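Local coordinates for protein 3-chlorocatechol 1,2-dioxygenase (Rhodococcus opacus, PDB 2BOY) that probably catalyses the ferric iron-dependent intradiol cleavage of catechol rings, with 3-chlorocatechol the substrate it is named for, at residues 194-208 with 242-254. Numbering follows the deposited sequence.
Sequences WIIAKEGYESLTTQL and HFETSYKFTLGKV
Tyr201 lies alongside Lys253, the two side chains pointing the same way from a single antiparallel bridge. From CB, 3.6 Å from Gly252 O, the tyrosine runs outward, with CD2 against Leu251 CB. CE2 meets Lys253 CG at 3.5 Å, and OH ends beside Lys253 CE. With CG anti to the carbonyl carbon (chi1 -65°), the ring is carried along the lysine chain. Cut back to alanine, this position would probably leave the aliphatic part of Lys253 without its aromatic neighbour and uncover one flank of Leu251. Backbone bonds clamp this end: Val254 N donates to Gly200 O at 2.8 Å, from above the carbonyl plane, and Glu202 N points almost straight down the C=O of Gly252. A water links Glu202 OE2 to Val254 OXT, which also forms a salt bridge with Arg68. Further in, the hairpin of strands 187-197 and 204-210 faces strand 241-250 across the core of the beta sandwich of intradiol dioxygenases, the short strand axes of 204-208 and 242-250 being 9.5 Å apart. Phe249 sits in this interface, its ring gripped on both faces. Ile196 CD1 presses over one, 3.3 Å from Phe249 CD2, while Tyr247 CD2 backs the other; Thr206 CG2 touches the edge. Phe249 CZ then points into the face of Trp194, an edge-to-face pair with planes at 59°. Beyond it, Leu208 CD2 stands over the centre of the Tyr247 ring, 3.7 Å from its centroid.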
ATOM      1  N   TRP A 194      -3.692  11.474  24.509  1.00 15.93           N
ATOM      2  CA  TRP A 194      -3.104  11.187  25.809  1.00 15.80           C
ATOM      3  C   TRP A 194      -2.421   9.823  25.754  1.00 16.30           C
ATOM      4  O   TRP A 194      -2.969   8.892  25.164  1.00 15.80           O
ATOM      5  CB  TRP A 194      -4.186  11.066  26.877  1.00 17.04           C
ATOM      6  CG  TRP A 194      -5.064  12.269  27.025  1.00 15.69           C
ATOM      7  CD1 TRP A 194      -6.165  12.578  26.278  1.00 18.65           C
ATOM      8  CD2 TRP A 194      -4.922  13.316  27.990  1.00 17.84           C
ATOM      9  NE1 TRP A 194      -6.691  13.775  26.709  1.00 17.91           N
ATOM     10  CE2 TRP A 194      -5.961  14.235  27.767  1.00 16.78           C
ATOM     11  CE3 TRP A 194      -4.001  13.582  29.024  1.00 19.33           C
ATOM     12  CZ2 TRP A 194      -6.128  15.377  28.545  1.00 16.37           C
ATOM     13  CZ3 TRP A 194      -4.167  14.736  29.796  1.00 20.75           C
ATOM     14  CH2 TRP A 194      -5.216  15.609  29.548  1.00 16.58           C
ATOM     15  N   ILE A 195      -1.219   9.755  26.312  1.00 15.67           N
ATOM     16  CA  ILE A 195      -0.588   8.456  26.655  1.00 17.58           C
ATOM     17  C   ILE A 195      -0.371   8.516  28.147  1.00 17.88           C
ATOM     18  O   ILE A 195       0.268   9.452  28.647  1.00 19.28           O
ATOM     19  CB  ILE A 195       0.721   8.224  25.872  1.00 17.36           C
ATOM     20  CG1 ILE A 195       0.402   7.964  24.383  1.00 16.79           C
ATOM     21  CG2 ILE A 195       1.527   6.982  26.457  1.00 16.90           C
ATOM     22  CD1 ILE A 195       1.643   8.038  23.460  1.00 21.21           C
ATOM     23  N   ILE A 196      -0.904   7.527  28.865  1.00 17.23           N
ATOM     24  CA  ILE A 196      -1.003   7.573  30.309  1.00 17.71           C
ATOM     25  C   ILE A 196      -0.366   6.299  30.852  1.00 19.58           C
ATOM     26  O   ILE A 196      -0.701   5.198  30.389  1.00 19.75           O
ATOM     27  CB  ILE A 196      -2.492   7.636  30.700  1.00 16.83           C
ATOM     28  CG1 ILE A 196      -3.138   8.880  30.018  1.00 16.97           C
ATOM     29  CG2 ILE A 196      -2.676   7.709  32.256  1.00 16.64           C
ATOM     30  CD1 ILE A 196      -4.666   8.810  30.009  1.00 20.31           C
ATOM     31  N   ALA A 197       0.532   6.456  31.810  1.00 19.08           N
ATOM     32  CA  ALA A 197       1.344   5.319  32.239  1.00 20.53           C
ATOM     33  C   ALA A 197       1.663   5.373  33.743  1.00 21.05           C
ATOM     34  O   ALA A 197       1.846   6.446  34.318  1.00 19.48           O
ATOM     35  CB  ALA A 197       2.653   5.323  31.446  1.00 20.39           C
ATOM     36  N   LYS A 198       1.781   4.198  34.365  1.00 20.95           N
ATOM     37  CA  LYS A 198       2.275   4.123  35.727  1.00 22.37           C
ATOM     38  C   LYS A 198       2.807   2.692  35.901  1.00 23.72           C
ATOM     39  O   LYS A 198       2.158   1.745  35.474  1.00 22.93           O
ATOM     40  CB  LYS A 198       1.163   4.376  36.751  1.00 22.37           C
ATOM     41  CG  LYS A 198       1.692   4.425  38.267  1.00 23.24           C
ATOM     42  CD  LYS A 198       0.520   4.641  39.252  1.00 25.37           C
ATOM     43  CE  LYS A 198       0.869   4.346  40.737  1.00 26.05           C
ATOM     44  NZ  LYS A 198       2.022   5.120  41.209  1.00 24.99           N
ATOM     45  N   GLU A 199       4.007   2.573  36.466  1.00 25.48           N
ATOM     46  CA  GLU A 199       4.567   1.259  36.826  1.00 26.96           C
ATOM     47  C   GLU A 199       3.581   0.333  37.518  1.00 26.50           C
ATOM     48  O   GLU A 199       2.928   0.702  38.498  1.00 26.15           O
ATOM     49  CB  GLU A 199       5.824   1.451  37.673  1.00 27.75           C
ATOM     50  CG  GLU A 199       6.543   0.124  37.922  1.00 30.79           C
ATOM     51  N   GLY A 200       3.471  -0.896  36.986  1.00 27.24           N
ATOM     52  CA  GLY A 200       2.518  -1.879  37.458  1.00 27.42           C
ATOM     53  C   GLY A 200       1.140  -1.854  36.821  1.00 27.19           C
ATOM     54  O   GLY A 200       0.261  -2.635  37.205  1.00 28.14           O
ATOM     55  N   TYR A 201       0.935  -0.941  35.862  1.00 26.00           N
ATOM     56  CA  TYR A 201      -0.353  -0.819  35.192  1.00 24.21           C
ATOM     57  C   TYR A 201      -0.161  -0.872  33.712  1.00 22.77           C
ATOM     58  O   TYR A 201       0.883  -0.503  33.207  1.00 22.89           O
ATOM     59  CB  TYR A 201      -1.052   0.507  35.569  1.00 24.27           C
ATOM     60  CG  TYR A 201      -1.382   0.509  37.034  1.00 25.39           C
ATOM     61  CD1 TYR A 201      -0.400   0.817  37.988  1.00 26.73           C
ATOM     62  CD2 TYR A 201      -2.627   0.114  37.472  1.00 24.33           C
ATOM     63  CE1 TYR A 201      -0.675   0.770  39.344  1.00 28.11           C
ATOM     64  CE2 TYR A 201      -2.924   0.082  38.816  1.00 28.98           C
ATOM     65  CZ  TYR A 201      -1.938   0.402  39.745  1.00 28.93           C
ATOM     66  OH  TYR A 201      -2.230   0.341  41.061  1.00 30.55           O
ATOM     67  N   GLU A 202      -1.205  -1.307  33.019  1.00 22.86           N
ATOM     68  CA  GLU A 202      -1.203  -1.288  31.574  1.00 22.53           C
ATOM     69  C   GLU A 202      -1.442   0.167  31.129  1.00 21.87           C
ATOM     70  O   GLU A 202      -2.321   0.845  31.691  1.00 21.42           O
ATOM     71  CB  GLU A 202      -2.316  -2.171  31.053  1.00 23.50           C
ATOM     72  CG  GLU A 202      -2.043  -3.637  31.352  1.00 27.30           C
ATOM     73  CD  GLU A 202      -2.855  -4.585  30.504  1.00 31.63           C
ATOM     74  OE1 GLU A 202      -3.988  -4.228  30.084  1.00 31.02           O
ATOM     75  OE2 GLU A 202      -2.342  -5.708  30.286  1.00 34.39           O
ATOM     76  N   SER A 203      -0.664   0.605  30.149  1.00 20.94           N
ATOM     77  CA  SER A 203      -0.705   2.005  29.700  1.00 22.05           C
ATOM     78  C   SER A 203      -1.983   2.225  28.942  1.00 21.02           C
ATOM     79  O   SER A 203      -2.521   1.272  28.409  1.00 19.94           O
ATOM     80  CB  SER A 203       0.469   2.230  28.774  1.00 22.33           C
ATOM     81  OG  SER A 203       1.627   2.233  29.576  1.00 31.04           O
ATOM     82  N   LEU A 204      -2.450   3.476  28.855  1.00 19.17           N
ATOM     83  CA  LEU A 204      -3.648   3.737  28.119  1.00 18.31           C
ATOM     84  C   LEU A 204      -3.297   4.809  27.087  1.00 17.58           C
ATOM     85  O   LEU A 204      -2.763   5.837  27.448  1.00 18.03           O
ATOM     86  CB  LEU A 204      -4.748   4.263  29.062  1.00 17.92           C
ATOM     87  CG  LEU A 204      -5.986   4.915  28.430  1.00 18.27           C
ATOM     88  CD1 LEU A 204      -6.693   3.946  27.491  1.00 17.49           C
ATOM     89  CD2 LEU A 204      -6.942   5.447  29.523  1.00 18.18           C
ATOM     90  N   THR A 205      -3.564   4.534  25.827  1.00 17.38           N
ATOM     91  CA  THR A 205      -3.574   5.564  24.772  1.00 16.92           C
ATOM     92  C   THR A 205      -4.975   5.912  24.382  1.00 16.30           C
ATOM     93  O   THR A 205      -5.762   5.040  24.008  1.00 17.67           O
ATOM     94  CB  THR A 205      -2.806   5.037  23.566  1.00 17.43           C
ATOM     95  OG1 THR A 205      -1.427   4.882  23.944  1.00 16.11           O
ATOM     96  CG2 THR A 205      -2.778   6.131  22.393  1.00 17.67           C
ATOM     97  N   THR A 206      -5.300   7.212  24.370  1.00 16.55           N
ATOM     98  CA  THR A 206      -6.669   7.560  24.068  1.00 15.57           C
ATOM     99  C   THR A 206      -6.756   9.007  23.544  1.00 15.23           C
ATOM    100  O   THR A 206      -5.738   9.692  23.423  1.00 14.87           O
ATOM    101  CB  THR A 206      -7.568   7.301  25.334  1.00 16.56           C
ATOM    102  OG1 THR A 206      -8.961   7.352  24.988  1.00 18.34           O
ATOM    103  CG2 THR A 206      -7.371   8.346  26.462  1.00 19.33           C
ATOM    104  N   GLN A 207      -7.967   9.424  23.222  1.00 15.57           N
ATOM    105  CA  GLN A 207      -8.221  10.780  22.694  1.00 16.43           C
ATOM    106  C   GLN A 207      -9.506  11.239  23.317  1.00 17.00           C
ATOM    107  O   GLN A 207     -10.407  10.426  23.525  1.00 17.72           O
ATOM    108  CB  GLN A 207      -8.485  10.709  21.201  1.00 16.13           C
ATOM    109  CG  GLN A 207      -7.249  10.352  20.394  1.00 20.48           C
ATOM    110  CD  GLN A 207      -7.400  10.627  18.925  1.00 19.91           C
ATOM    111  OE1 GLN A 207      -8.066  11.590  18.519  1.00 20.25           O
ATOM    112  NE2 GLN A 207      -6.761   9.799  18.119  1.00 20.57           N
ATOM    113  N   LEU A 208      -9.646  12.545  23.542  1.00 16.90           N
ATOM    114  CA  LEU A 208     -10.943  13.036  24.037  1.00 16.26           C
ATOM    115  C   LEU A 208     -11.430  14.110  23.070  1.00 16.81           C
ATOM    116  O   LEU A 208     -10.638  14.908  22.629  1.00 16.34           O
ATOM    117  CB  LEU A 208     -10.791  13.612  25.459  1.00 15.65           C
ATOM    118  CG  LEU A 208     -10.342  12.542  26.481  1.00 17.41           C
ATOM    119  CD1 LEU A 208      -9.967  13.149  27.830  1.00 15.85           C
ATOM    120  CD2 LEU A 208     -11.423  11.455  26.648  1.00 19.29           C
ATOM    121  N   HIS A 242     -14.448  31.296  29.684  1.00 34.92           N
ATOM    122  CA  HIS A 242     -13.613  30.173  29.330  1.00 31.80           C
ATOM    123  C   HIS A 242     -14.470  28.924  29.472  1.00 29.12           C
ATOM    124  O   HIS A 242     -15.668  29.016  29.829  1.00 26.80           O
ATOM    125  CB  HIS A 242     -12.307  30.127  30.145  1.00 32.51           C
ATOM    126  CG  HIS A 242     -12.491  29.789  31.595  1.00 35.32           C
ATOM    127  ND1 HIS A 242     -12.389  30.731  32.597  1.00 38.78           N
ATOM    128  CD2 HIS A 242     -12.741  28.609  32.217  1.00 35.78           C
ATOM    129  CE1 HIS A 242     -12.593  30.156  33.769  1.00 37.35           C
ATOM    130  NE2 HIS A 242     -12.825  28.872  33.566  1.00 37.43           N
ATOM    131  N   PHE A 243     -13.876  27.779  29.153  1.00 25.03           N
ATOM    132  CA  PHE A 243     -14.589  26.518  29.174  1.00 23.57           C
ATOM    133  C   PHE A 243     -13.911  25.628  30.164  1.00 23.46           C
ATOM    134  O   PHE A 243     -12.686  25.711  30.321  1.00 23.47           O
ATOM    135  CB  PHE A 243     -14.609  25.914  27.778  1.00 23.26           C
ATOM    136  CG  PHE A 243     -15.410  26.750  26.816  1.00 25.95           C
ATOM    137  CD1 PHE A 243     -16.789  26.617  26.756  1.00 27.55           C
ATOM    138  CD2 PHE A 243     -14.794  27.750  26.073  1.00 31.28           C
ATOM    139  CE1 PHE A 243     -17.559  27.443  25.888  1.00 32.48           C
ATOM    140  CE2 PHE A 243     -15.546  28.591  25.222  1.00 34.28           C
ATOM    141  CZ  PHE A 243     -16.919  28.433  25.131  1.00 32.60           C
ATOM    142  N   GLU A 244     -14.703  24.791  30.804  1.00 22.79           N
ATOM    143  CA  GLU A 244     -14.185  23.809  31.740  1.00 23.53           C
ATOM    144  C   GLU A 244     -14.761  22.435  31.425  1.00 22.54           C
ATOM    145  O   GLU A 244     -15.910  22.304  30.970  1.00 21.63           O
ATOM    146  CB  GLU A 244     -14.531  24.257  33.152  1.00 24.00           C
ATOM    147  CG  GLU A 244     -14.268  23.253  34.231  1.00 30.59           C
ATOM    148  CD  GLU A 244     -14.784  23.786  35.565  1.00 36.94           C
ATOM    149  OE1 GLU A 244     -15.673  23.126  36.161  1.00 42.16           O
ATOM    150  OE2 GLU A 244     -14.333  24.882  35.982  1.00 38.47           O
ATOM    151  N   THR A 245     -13.952  21.407  31.658  1.00 21.07           N
ATOM    152  CA  THR A 245     -14.396  20.034  31.436  1.00 20.89           C
ATOM    153  C   THR A 245     -13.684  19.093  32.422  1.00 20.39           C
ATOM    154  O   THR A 245     -12.719  19.487  33.028  1.00 18.82           O
ATOM    155  CB  THR A 245     -14.172  19.654  29.954  1.00 20.68           C
ATOM    156  OG1 THR A 245     -14.873  18.430  29.670  1.00 22.27           O
ATOM    157  CG2 THR A 245     -12.693  19.311  29.660  1.00 19.96           C
ATOM    158  N   SER A 246     -14.204  17.876  32.598  1.00 20.80           N
ATOM    159  CA  SER A 246     -13.707  16.946  33.609  1.00 21.79           C
ATOM    160  C   SER A 246     -13.703  15.610  32.923  1.00 20.56           C
ATOM    161  O   SER A 246     -14.587  15.323  32.098  1.00 20.91           O
ATOM    162  CB  SER A 246     -14.666  16.841  34.807  1.00 21.40           C
ATOM    163  OG  SER A 246     -14.696  18.073  35.506  1.00 30.57           O
ATOM    164  N   TYR A 247     -12.723  14.792  33.256  1.00 20.07           N
ATOM    165  CA  TYR A 247     -12.691  13.416  32.768  1.00 19.52           C
ATOM    166  C   TYR A 247     -12.026  12.519  33.779  1.00 18.85           C
ATOM    167  O   TYR A 247     -11.055  12.913  34.418  1.00 19.24           O
ATOM    168  CB  TYR A 247     -11.937  13.281  31.430  1.00 18.79           C
ATOM    169  CG  TYR A 247     -12.160  11.938  30.763  1.00 18.84           C
ATOM    170  CD1 TYR A 247     -13.354  11.660  30.063  1.00 20.96           C
ATOM    171  CD2 TYR A 247     -11.190  10.953  30.839  1.00 19.79           C
ATOM    172  CE1 TYR A 247     -13.575  10.394  29.468  1.00 20.78           C
ATOM    173  CE2 TYR A 247     -11.369   9.723  30.267  1.00 20.33           C
ATOM    174  CZ  TYR A 247     -12.574   9.441  29.582  1.00 22.33           C
ATOM    175  OH  TYR A 247     -12.729   8.205  28.998  1.00 22.44           O
ATOM    176  N   LYS A 248     -12.522  11.294  33.876  1.00 18.15           N
ATOM    177  CA  LYS A 248     -11.903  10.313  34.742  1.00 18.77           C
ATOM    178  C   LYS A 248     -11.383   9.149  33.932  1.00 18.51           C
ATOM    179  O   LYS A 248     -12.183   8.453  33.256  1.00 18.13           O
ATOM    180  CB  LYS A 248     -12.918   9.776  35.773  1.00 20.50           C
ATOM    181  CG  LYS A 248     -12.365   8.633  36.641  1.00 20.87           C
ATOM    182  CD  LYS A 248     -13.412   8.037  37.641  1.00 27.87           C
ATOM    183  CE  LYS A 248     -14.342   6.994  36.960  1.00 35.02           C
ATOM    184  NZ  LYS A 248     -15.664   6.749  37.698  1.00 34.95           N
ATOM    185  N   PHE A 249     -10.059   8.940  34.000  1.00 17.93           N
ATOM    186  CA  PHE A 249      -9.381   7.829  33.342  1.00 18.41           C
ATOM    187  C   PHE A 249      -9.219   6.645  34.318  1.00 18.01           C
ATOM    188  O   PHE A 249      -9.063   6.838  35.527  1.00 18.55           O
ATOM    189  CB  PHE A 249      -7.956   8.215  32.928  1.00 18.51           C
ATOM    190  CG  PHE A 249      -7.866   9.436  31.996  1.00 18.34           C
ATOM    191  CD1 PHE A 249      -7.634  10.697  32.525  1.00 19.43           C
ATOM    192  CD2 PHE A 249      -7.894   9.275  30.607  1.00 16.16           C
ATOM    193  CE1 PHE A 249      -7.475  11.825  31.695  1.00 17.26           C
ATOM    194  CE2 PHE A 249      -7.758  10.408  29.761  1.00 18.87           C
ATOM    195  CZ  PHE A 249      -7.519  11.661  30.333  1.00 15.34           C
ATOM    196  N   THR A 250      -9.259   5.429  33.785  1.00 18.11           N
ATOM    197  CA  THR A 250      -9.002   4.237  34.612  1.00 19.28           C
ATOM    198  C   THR A 250      -7.839   3.436  34.051  1.00 19.40           C
ATOM    199  O   THR A 250      -7.788   3.208  32.848  1.00 20.29           O
ATOM    200  CB  THR A 250     -10.227   3.356  34.721  1.00 18.40           C
ATOM    201  OG1 THR A 250     -11.294   4.095  35.334  1.00 19.01           O
ATOM    202  CG2 THR A 250      -9.960   2.184  35.730  1.00 21.30           C
ATOM    203  N   LEU A 251      -6.918   3.011  34.922  1.00 19.87           N
ATOM    204  CA  LEU A 251      -5.865   2.073  34.519  1.00 20.81           C
ATOM    205  C   LEU A 251      -6.077   0.722  35.216  1.00 22.44           C
ATOM    206  O   LEU A 251      -6.516   0.674  36.379  1.00 21.98           O
ATOM    207  CB  LEU A 251      -4.474   2.612  34.879  1.00 21.44           C
ATOM    208  CG  LEU A 251      -3.951   3.952  34.295  1.00 19.96           C
ATOM    209  CD1 LEU A 251      -2.474   4.201  34.611  1.00 20.60           C
ATOM    210  CD2 LEU A 251      -4.190   3.933  32.762  1.00 20.03           C
ATOM    211  N   GLY A 252      -5.718  -0.362  34.525  1.00 23.51           N
ATOM    212  CA  GLY A 252      -5.867  -1.691  35.097  1.00 26.25           C
ATOM    213  C   GLY A 252      -4.484  -2.239  35.353  1.00 27.28           C
ATOM    214  O   GLY A 252      -3.553  -1.919  34.634  1.00 25.86           O
ATOM    215  N   LYS A 253      -4.348  -3.073  36.379  1.00 30.24           N
ATOM    216  CA  LYS A 253      -3.035  -3.592  36.766  1.00 32.76           C
ATOM    217  C   LYS A 253      -2.465  -4.514  35.723  1.00 33.75           C
ATOM    218  O   LYS A 253      -3.197  -5.177  35.004  1.00 35.15           O
ATOM    219  CB  LYS A 253      -3.117  -4.330  38.116  1.00 34.32           C
ATOM    220  CG  LYS A 253      -3.317  -3.396  39.298  1.00 37.69           C
ATOM    221  CD  LYS A 253      -2.488  -3.874  40.489  1.00 43.95           C
ATOM    222  CE  LYS A 253      -2.856  -3.131  41.770  1.00 47.42           C
ATOM    223  NZ  LYS A 253      -2.843  -4.058  42.963  1.00 49.82           N
ATOM    224  N   VAL A 254      -1.142  -4.555  35.639  1.00 36.03           N
ATOM    225  CA  VAL A 254      -0.428  -5.527  34.795  1.00 38.15           C
ATOM    226  C   VAL A 254      -0.759  -6.963  35.251  1.00 39.24           C
ATOM    227  O   VAL A 254      -1.055  -7.187  36.435  1.00 38.53           O
ATOM    228  CB  VAL A 254       1.100  -5.234  34.842  1.00 38.74           C
ATOM    229  CG1 VAL A 254       1.956  -6.499  34.702  1.00 40.57           C
ATOM    230  CG2 VAL A 254       1.491  -4.131  33.793  1.00 37.45           C
ATOM    231  OXT VAL A 254      -0.779  -7.904  34.438  1.00 41.06           O
TER
HETATM  232  O   HOH W   1      -4.978   0.022  31.765  1.00 23.68           O
HETATM  233  O   HOH W   2      -0.229  -7.108  31.452  1.00 52.91           O